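Local coordinates for phosphoribosylaminoimidazole carboxylase (Bombyx mori, PDB 4JA0), which probably catalyses two steps of purine biosynthesis, as a bifunctional enzyme that joins an AIR carboxylase to a SAICAR synthetase, at residues S91-T103 with I148-I160. Residues are numbered along the deposited sequence; the frame is centred on the assembly and turned at random.
Sequences SKKCEMIPIEWVT and IISAKFNYNGLLI
Glu95 lies against Tyr155 and Asn156, where the hairpin 154-159 makes its type I' turn. Glu95 OE1 sits at the edge of the Tyr155 ring, in the ring plane, 3.3 Å from Tyr155 CD1. The carboxylate stands nearly perpendicular to that ring, at 84°. Glu95 OE1 also takes a weak hydrogen bond from Asn156 N (3.4 Å). The Asn156 amide crosses Glu95, its plane turned 34° from the carboxylate, but its ND2 bonds to Val199 O on strand 188-200. Met96 meets the Tyr155 ring through its carbonyl O, which lies over one face, offset toward the rim. With CG1 anti to the carbonyl carbon (chi1 -39°), Ile97 sends CD1 tip to tip against Ile160 CD1. Ile97 CD1 also touches Tyr155 CD2 (3.5 Å). Pro98, the centre of an inverse gamma turn, touches two aromatic rings. Pro98 CD packs near Tyr155 CZ (3.7 Å). It also lies over one face of Phe153, whose CE2 is 3.7 Å from Pro98 CG. Ile99 CD1 reaches Ile148 CD1 (4.0 Å) on helix 145-150. Trp101 CH2 approaches Ile148 CD1 too (4.3 Å). Apolar contacts thus dominate; between the segments the sole hydrogen bond is the weak one at Glu95, and Asn156 adds its bond to the sheet.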
ATOM      1  N   SER A  91      34.714  29.759 -39.902  1.00 26.10           N
ATOM      2  CA  SER A  91      34.377  28.399 -39.547  1.00 14.51           C
ATOM      3  C   SER A  91      35.401  27.881 -38.553  1.00 15.05           C
ATOM      4  O   SER A  91      36.580  28.240 -38.619  1.00 16.30           O
ATOM      5  CB  SER A  91      34.386  27.544 -40.825  1.00 18.55           C
ATOM      6  OG  SER A  91      34.350  26.151 -40.551  1.00 34.82           O
ATOM      7  N   LYS A  92      34.955  27.035 -37.628  1.00 27.54           N
ATOM      8  CA  LYS A  92      35.884  26.329 -36.752  1.00 18.92           C
ATOM      9  C   LYS A  92      36.646  25.305 -37.608  1.00 18.12           C
ATOM     10  O   LYS A  92      36.032  24.562 -38.376  1.00 23.96           O
ATOM     11  CB  LYS A  92      35.131  25.665 -35.589  1.00  4.03           C
ATOM     12  N   LYS A  93      37.972  25.263 -37.488  1.00 15.35           N
ATOM     13  CA  LYS A  93      38.774  24.374 -38.338  1.00 23.65           C
ATOM     14  C   LYS A  93      38.688  22.893 -37.932  1.00 20.23           C
ATOM     15  O   LYS A  93      38.879  22.543 -36.758  1.00 20.50           O
ATOM     16  CB  LYS A  93      40.242  24.819 -38.365  1.00 24.78           C
ATOM     17  CG  LYS A  93      41.057  24.123 -39.457  1.00 29.90           C
ATOM     18  CD  LYS A  93      42.539  24.431 -39.367  1.00 32.01           C
ATOM     19  CE  LYS A  93      42.816  25.901 -39.620  1.00 49.01           C
ATOM     20  NZ  LYS A  93      44.280  26.163 -39.723  1.00 44.73           N
ATOM     21  N   CYS A  94      38.406  22.033 -38.917  1.00 12.12           N
ATOM     22  CA  CYS A  94      38.252  20.594 -38.677  1.00 23.91           C
ATOM     23  C   CYS A  94      38.500  19.715 -39.915  1.00 23.78           C
ATOM     24  O   CYS A  94      38.302  20.167 -41.046  1.00 38.31           O
ATOM     25  CB  CYS A  94      36.875  20.313 -38.071  1.00 31.03           C
ATOM     26  SG  CYS A  94      35.489  20.765 -39.094  1.00 25.35           S
ATOM     27  N   GLU A  95      38.919  18.464 -39.704  1.00 19.20           N
ATOM     28  CA  GLU A  95      39.194  17.566 -40.838  1.00 23.50           C
ATOM     29  C   GLU A  95      37.943  16.869 -41.344  1.00 12.41           C
ATOM     30  O   GLU A  95      37.280  16.134 -40.614  1.00 13.96           O
ATOM     31  CB  GLU A  95      40.263  16.515 -40.494  1.00 13.95           C
ATOM     32  CG  GLU A  95      41.618  17.093 -40.108  1.00 26.99           C
ATOM     33  CD  GLU A  95      42.703  16.035 -39.968  1.00 66.47           C
ATOM     34  OE1 GLU A  95      42.380  14.826 -40.010  1.00 66.67           O
ATOM     35  OE2 GLU A  95      43.881  16.417 -39.796  1.00 71.04           O
ATOM     36  N   MET A  96      37.659  17.058 -42.620  1.00  9.09           N
ATOM     37  CA  MET A  96      36.403  16.591 -43.173  1.00 17.02           C
ATOM     38  C   MET A  96      36.354  15.077 -43.379  1.00 11.47           C
ATOM     39  O   MET A  96      37.348  14.451 -43.766  1.00 10.76           O
ATOM     40  CB  MET A  96      36.123  17.297 -44.502  1.00  8.52           C
ATOM     41  CG  MET A  96      36.118  18.795 -44.402  1.00 13.98           C
ATOM     42  SD  MET A  96      34.774  19.409 -43.364  1.00 26.51           S
ATOM     43  CE  MET A  96      33.327  19.012 -44.351  1.00  5.13           C
ATOM     44  N   ILE A  97      35.189  14.502 -43.084  1.00  6.00           N
ATOM     45  CA  ILE A  97      34.911  13.131 -43.451  1.00  6.96           C
ATOM     46  C   ILE A  97      34.436  13.200 -44.895  1.00  8.35           C
ATOM     47  O   ILE A  97      33.484  13.911 -45.204  1.00 11.82           O
ATOM     48  CB  ILE A  97      33.765  12.485 -42.604  1.00 12.38           C
ATOM     49  CG1 ILE A  97      33.813  12.908 -41.129  1.00  7.17           C
ATOM     50  CG2 ILE A  97      33.771  10.968 -42.749  1.00 10.21           C
ATOM     51  CD1 ILE A  97      35.109  12.671 -40.471  1.00  9.14           C
ATOM     52  N   PRO A  98      35.098  12.462 -45.788  1.00 16.81           N
ATOM     53  CA  PRO A  98      34.767  12.488 -47.216  1.00 10.48           C
ATOM     54  C   PRO A  98      33.490  11.713 -47.552  1.00 10.68           C
ATOM     55  O   PRO A  98      33.506  10.872 -48.453  1.00 16.82           O
ATOM     56  CB  PRO A  98      35.974  11.802 -47.857  1.00  8.80           C
ATOM     57  CG  PRO A  98      36.477  10.875 -46.815  1.00  9.38           C
ATOM     58  CD  PRO A  98      36.224  11.556 -45.494  1.00 10.61           C
ATOM     59  N   ILE A  99      32.415  11.975 -46.823  1.00  7.75           N
ATOM     60  CA  ILE A  99      31.117  11.387 -47.115  1.00  6.50           C
ATOM     61  C   ILE A  99      30.105  12.497 -47.305  1.00  8.63           C
ATOM     62  O   ILE A  99      30.059  13.447 -46.519  1.00 11.14           O
ATOM     63  CB  ILE A  99      30.600  10.511 -45.967  1.00  4.52           C
ATOM     64  CG1 ILE A  99      31.652   9.474 -45.575  1.00  5.85           C
ATOM     65  CG2 ILE A  99      29.261   9.862 -46.339  1.00  1.84           C
ATOM     66  CD1 ILE A  99      31.921   8.448 -46.662  1.00 12.52           C
ATOM     67  N   GLU A 100      29.305  12.395 -48.356  1.00  8.56           N
ATOM     68  CA  GLU A 100      28.113  13.220 -48.452  1.00 12.25           C
ATOM     69  C   GLU A 100      26.933  12.491 -47.796  1.00  5.98           C
ATOM     70  O   GLU A 100      26.568  11.387 -48.196  1.00  3.17           O
ATOM     71  CB  GLU A 100      27.812  13.566 -49.907  1.00 11.12           C
ATOM     72  CG  GLU A 100      28.811  14.530 -50.515  1.00 31.51           C
ATOM     73  CD  GLU A 100      28.566  14.774 -51.988  1.00 33.18           C
ATOM     74  OE1 GLU A 100      27.599  14.187 -52.523  1.00 27.84           O
ATOM     75  OE2 GLU A 100      29.336  15.554 -52.598  1.00 21.27           O
ATOM     76  N   TRP A 101      26.353  13.116 -46.774  1.00  4.28           N
ATOM     77  CA  TRP A 101      25.210  12.551 -46.065  1.00  3.94           C
ATOM     78  C   TRP A 101      23.896  13.102 -46.626  1.00  1.13           C
ATOM     79  O   TRP A 101      23.611  14.292 -46.502  1.00  4.27           O
ATOM     80  CB  TRP A 101      25.329  12.805 -44.559  1.00  3.72           C
ATOM     81  CG  TRP A 101      26.599  12.274 -43.996  1.00  4.99           C
ATOM     82  CD1 TRP A 101      27.838  12.848 -44.084  1.00  4.78           C
ATOM     83  CD2 TRP A 101      26.777  11.036 -43.290  1.00  2.16           C
ATOM     84  NE1 TRP A 101      28.771  12.047 -43.457  1.00  7.77           N
ATOM     85  CE2 TRP A 101      28.143  10.931 -42.962  1.00  3.98           C
ATOM     86  CE3 TRP A 101      25.912  10.021 -42.897  1.00  1.62           C
ATOM     87  CZ2 TRP A 101      28.666   9.834 -42.260  1.00  3.23           C
ATOM     88  CZ3 TRP A 101      26.432   8.934 -42.202  1.00  1.13           C
ATOM     89  CH2 TRP A 101      27.791   8.851 -41.889  1.00  1.54           C
ATOM     90  N   VAL A 102      23.122  12.237 -47.270  1.00  0.88           N
ATOM     91  CA  VAL A 102      21.937  12.648 -48.018  1.00  4.52           C
ATOM     92  C   VAL A 102      20.657  12.147 -47.350  1.00  2.46           C
ATOM     93  O   VAL A 102      20.607  11.017 -46.872  1.00  2.64           O
ATOM     94  CB  VAL A 102      21.991  12.132 -49.487  1.00  2.41           C
ATOM     95  CG1 VAL A 102      20.700  12.437 -50.199  1.00  2.40           C
ATOM     96  CG2 VAL A 102      23.142  12.737 -50.222  1.00  1.17           C
ATOM     97  N   THR A 103      19.648  13.005 -47.256  1.00  4.06           N
ATOM     98  CA  THR A 103      18.342  12.628 -46.689  1.00  8.00           C
ATOM     99  C   THR A 103      17.238  12.938 -47.682  1.00  4.56           C
ATOM    100  O   THR A 103      17.254  14.000 -48.294  1.00  4.38           O
ATOM    101  CB  THR A 103      18.024  13.371 -45.356  1.00  4.70           C
ATOM    102  OG1 THR A 103      19.157  13.308 -44.488  1.00 17.26           O
ATOM    103  CG2 THR A 103      16.895  12.703 -44.644  1.00  3.58           C
ATOM    104  N   ILE A 148      31.700   2.334 -44.886  1.00  9.34           N
ATOM    105  CA  ILE A 148      32.319   3.418 -44.155  1.00  6.17           C
ATOM    106  C   ILE A 148      33.136   2.895 -42.973  1.00  9.21           C
ATOM    107  O   ILE A 148      34.273   3.317 -42.762  1.00 12.10           O
ATOM    108  CB  ILE A 148      31.272   4.415 -43.671  1.00  5.00           C
ATOM    109  CG1 ILE A 148      30.499   4.948 -44.888  1.00  8.61           C
ATOM    110  CG2 ILE A 148      31.937   5.527 -42.889  1.00  2.47           C
ATOM    111  CD1 ILE A 148      29.446   6.012 -44.585  1.00  4.28           C
ATOM    112  N   ILE A 149      32.598   1.924 -42.250  1.00  6.56           N
ATOM    113  CA  ILE A 149      33.312   1.376 -41.102  1.00 12.51           C
ATOM    114  C   ILE A 149      34.561   0.589 -41.523  1.00  9.05           C
ATOM    115  O   ILE A 149      35.628   0.735 -40.929  1.00 10.13           O
ATOM    116  CB  ILE A 149      32.374   0.504 -40.199  1.00  7.64           C
ATOM    117  CG1 ILE A 149      31.620   1.382 -39.209  1.00 14.10           C
ATOM    118  CG2 ILE A 149      33.153  -0.542 -39.415  1.00  9.27           C
ATOM    119  CD1 ILE A 149      30.363   1.951 -39.757  1.00 16.18           C
ATOM    120  N   SER A 150      34.435  -0.241 -42.547  1.00  4.97           N
ATOM    121  CA  SER A 150      35.573  -1.041 -42.953  1.00  8.78           C
ATOM    122  C   SER A 150      36.662  -0.158 -43.576  1.00  6.73           C
ATOM    123  O   SER A 150      37.830  -0.531 -43.599  1.00  9.04           O
ATOM    124  CB  SER A 150      35.130  -2.163 -43.900  1.00  7.63           C
ATOM    125  OG  SER A 150      34.275  -3.102 -43.243  1.00  2.36           O
ATOM    126  N   ALA A 151      36.289   1.049 -43.996  1.00  8.08           N
ATOM    127  CA  ALA A 151      37.233   1.982 -44.605  1.00  4.36           C
ATOM    128  C   ALA A 151      38.228   2.519 -43.583  1.00  9.38           C
ATOM    129  O   ALA A 151      39.307   2.997 -43.946  1.00  4.87           O
ATOM    130  CB  ALA A 151      36.484   3.129 -45.229  1.00  6.98           C
ATOM    131  N   LYS A 152      37.849   2.425 -42.310  1.00  4.56           N
ATOM    132  CA  LYS A 152      38.675   2.868 -41.198  1.00  6.10           C
ATOM    133  C   LYS A 152      39.254   4.281 -41.351  1.00 14.54           C
ATOM    134  O   LYS A 152      40.471   4.466 -41.250  1.00 10.30           O
ATOM    135  CB  LYS A 152      39.781   1.844 -40.924  1.00 11.55           C
ATOM    136  CG  LYS A 152      39.284   0.619 -40.166  1.00 17.32           C
ATOM    137  CD  LYS A 152      40.318  -0.491 -40.144  1.00 39.61           C
ATOM    138  CE  LYS A 152      39.761  -1.748 -39.479  1.00 60.06           C
ATOM    139  NZ  LYS A 152      40.737  -2.879 -39.522  1.00 44.56           N
ATOM    140  N   PHE A 153      38.381   5.259 -41.615  1.00 12.70           N
ATOM    141  CA  PHE A 153      38.764   6.668 -41.667  1.00  6.38           C
ATOM    142  C   PHE A 153      39.252   7.115 -40.284  1.00 15.13           C
ATOM    143  O   PHE A 153      38.764   6.639 -39.255  1.00 10.74           O
ATOM    144  CB  PHE A 153      37.578   7.530 -42.076  1.00  8.31           C
ATOM    145  CG  PHE A 153      37.125   7.326 -43.488  1.00 11.81           C
ATOM    146  CD1 PHE A 153      35.839   6.863 -43.761  1.00 16.24           C
ATOM    147  CD2 PHE A 153      37.970   7.591 -44.554  1.00 13.40           C
ATOM    148  CE1 PHE A 153      35.406   6.675 -45.086  1.00  9.44           C
ATOM    149  CE2 PHE A 153      37.541   7.407 -45.870  1.00  7.07           C
ATOM    150  CZ  PHE A 153      36.260   6.949 -46.130  1.00  4.92           C
ATOM    151  N   ASN A 154      40.215   8.029 -40.255  1.00 20.88           N
ATOM    152  CA  ASN A 154      40.770   8.487 -38.983  1.00 11.83           C
ATOM    153  C   ASN A 154      41.116   9.969 -39.106  1.00 14.15           C
ATOM    154  O   ASN A 154      41.969  10.355 -39.905  1.00 17.08           O
ATOM    155  CB  ASN A 154      42.001   7.639 -38.597  1.00 13.99           C
ATOM    156  CG  ASN A 154      42.454   7.849 -37.139  1.00 37.76           C
ATOM    157  OD1 ASN A 154      42.135   8.865 -36.521  1.00 66.65           O
ATOM    158  ND2 ASN A 154      43.212   6.892 -36.598  1.00 25.22           N
ATOM    159  N   TYR A 155      40.436  10.794 -38.318  1.00 13.04           N
ATOM    160  CA  TYR A 155      40.603  12.235 -38.388  1.00 11.52           C
ATOM    161  C   TYR A 155      40.747  12.828 -37.012  1.00 15.56           C
ATOM    162  O   TYR A 155      39.995  12.467 -36.108  1.00 15.34           O
ATOM    163  CB  TYR A 155      39.412  12.870 -39.103  1.00  6.65           C
ATOM    164  CG  TYR A 155      39.291  12.408 -40.525  1.00 16.27           C
ATOM    165  CD1 TYR A 155      40.152  12.906 -41.501  1.00 19.99           C
ATOM    166  CD2 TYR A 155      38.342  11.455 -40.897  1.00 11.65           C
ATOM    167  CE1 TYR A 155      40.066  12.492 -42.789  1.00  8.56           C
ATOM    168  CE2 TYR A 155      38.244  11.026 -42.194  1.00  9.30           C
ATOM    169  CZ  TYR A 155      39.112  11.549 -43.139  1.00 23.63           C
ATOM    170  OH  TYR A 155      39.043  11.137 -44.449  1.00 75.81           O
ATOM    171  N   ASN A 156      41.747  13.693 -36.852  1.00 13.61           N
ATOM    172  CA  ASN A 156      42.005  14.372 -35.585  1.00 13.81           C
ATOM    173  C   ASN A 156      41.920  13.439 -34.381  1.00 17.36           C
ATOM    174  O   ASN A 156      41.425  13.822 -33.319  1.00 24.32           O
ATOM    175  CB  ASN A 156      41.093  15.596 -35.410  1.00 14.94           C
ATOM    176  CG  ASN A 156      41.690  16.876 -36.034  1.00 24.60           C
ATOM    177  OD1 ASN A 156      42.864  17.211 -35.815  1.00 28.92           O
ATOM    178  ND2 ASN A 156      40.876  17.594 -36.809  1.00 17.99           N
ATOM    179  N   GLY A 157      42.376  12.200 -34.573  1.00 19.39           N
ATOM    180  CA  GLY A 157      42.444  11.220 -33.504  1.00 12.76           C
ATOM    181  C   GLY A 157      41.148  10.478 -33.291  1.00 13.92           C
ATOM    182  O   GLY A 157      41.053   9.582 -32.457  1.00 28.93           O
ATOM    183  N   LEU A 158      40.136  10.850 -34.057  1.00 18.42           N
ATOM    184  CA  LEU A 158      38.860  10.167 -33.967  1.00 16.04           C
ATOM    185  C   LEU A 158      38.754   9.183 -35.115  1.00 14.26           C
ATOM    186  O   LEU A 158      38.639   9.556 -36.286  1.00 24.12           O
ATOM    187  CB  LEU A 158      37.689  11.157 -34.008  1.00  9.53           C
ATOM    188  CG  LEU A 158      36.324  10.487 -33.895  1.00  3.76           C
ATOM    189  CD1 LEU A 158      36.135   9.860 -32.529  1.00  3.46           C
ATOM    190  CD2 LEU A 158      35.216  11.453 -34.215  1.00  4.66           C
ATOM    191  N   LEU A 159      38.807   7.914 -34.766  1.00  9.51           N
ATOM    192  CA  LEU A 159      38.551   6.868 -35.722  1.00 16.46           C
ATOM    193  C   LEU A 159      37.030   6.684 -35.853  1.00 14.42           C
ATOM    194  O   LEU A 159      36.304   6.579 -34.852  1.00 17.77           O
ATOM    195  CB  LEU A 159      39.255   5.593 -35.245  1.00  3.90           C
ATOM    196  CG  LEU A 159      39.127   4.349 -36.100  1.00 24.10           C
ATOM    197  CD1 LEU A 159      40.419   3.540 -36.096  1.00 63.30           C
ATOM    198  CD2 LEU A 159      37.983   3.525 -35.526  1.00 23.32           C
ATOM    199  N   ILE A 160      36.550   6.648 -37.090  1.00  9.81           N
ATOM    200  CA  ILE A 160      35.112   6.560 -37.358  1.00  8.08           C
ATOM    201  C   ILE A 160      34.601   5.133 -37.389  1.00  7.44           C
ATOM    202  O   ILE A 160      34.800   4.409 -38.382  1.00 25.19           O
ATOM    203  CB  ILE A 160      34.746   7.231 -38.699  1.00  7.18           C
ATOM    204  CG1 ILE A 160      35.087   8.715 -38.652  1.00  4.29           C
ATOM    205  CG2 ILE A 160      33.270   7.032 -39.035  1.00  2.58           C
ATOM    206  CD1 ILE A 160      34.146   9.534 -39.449  1.00 29.01           C
TER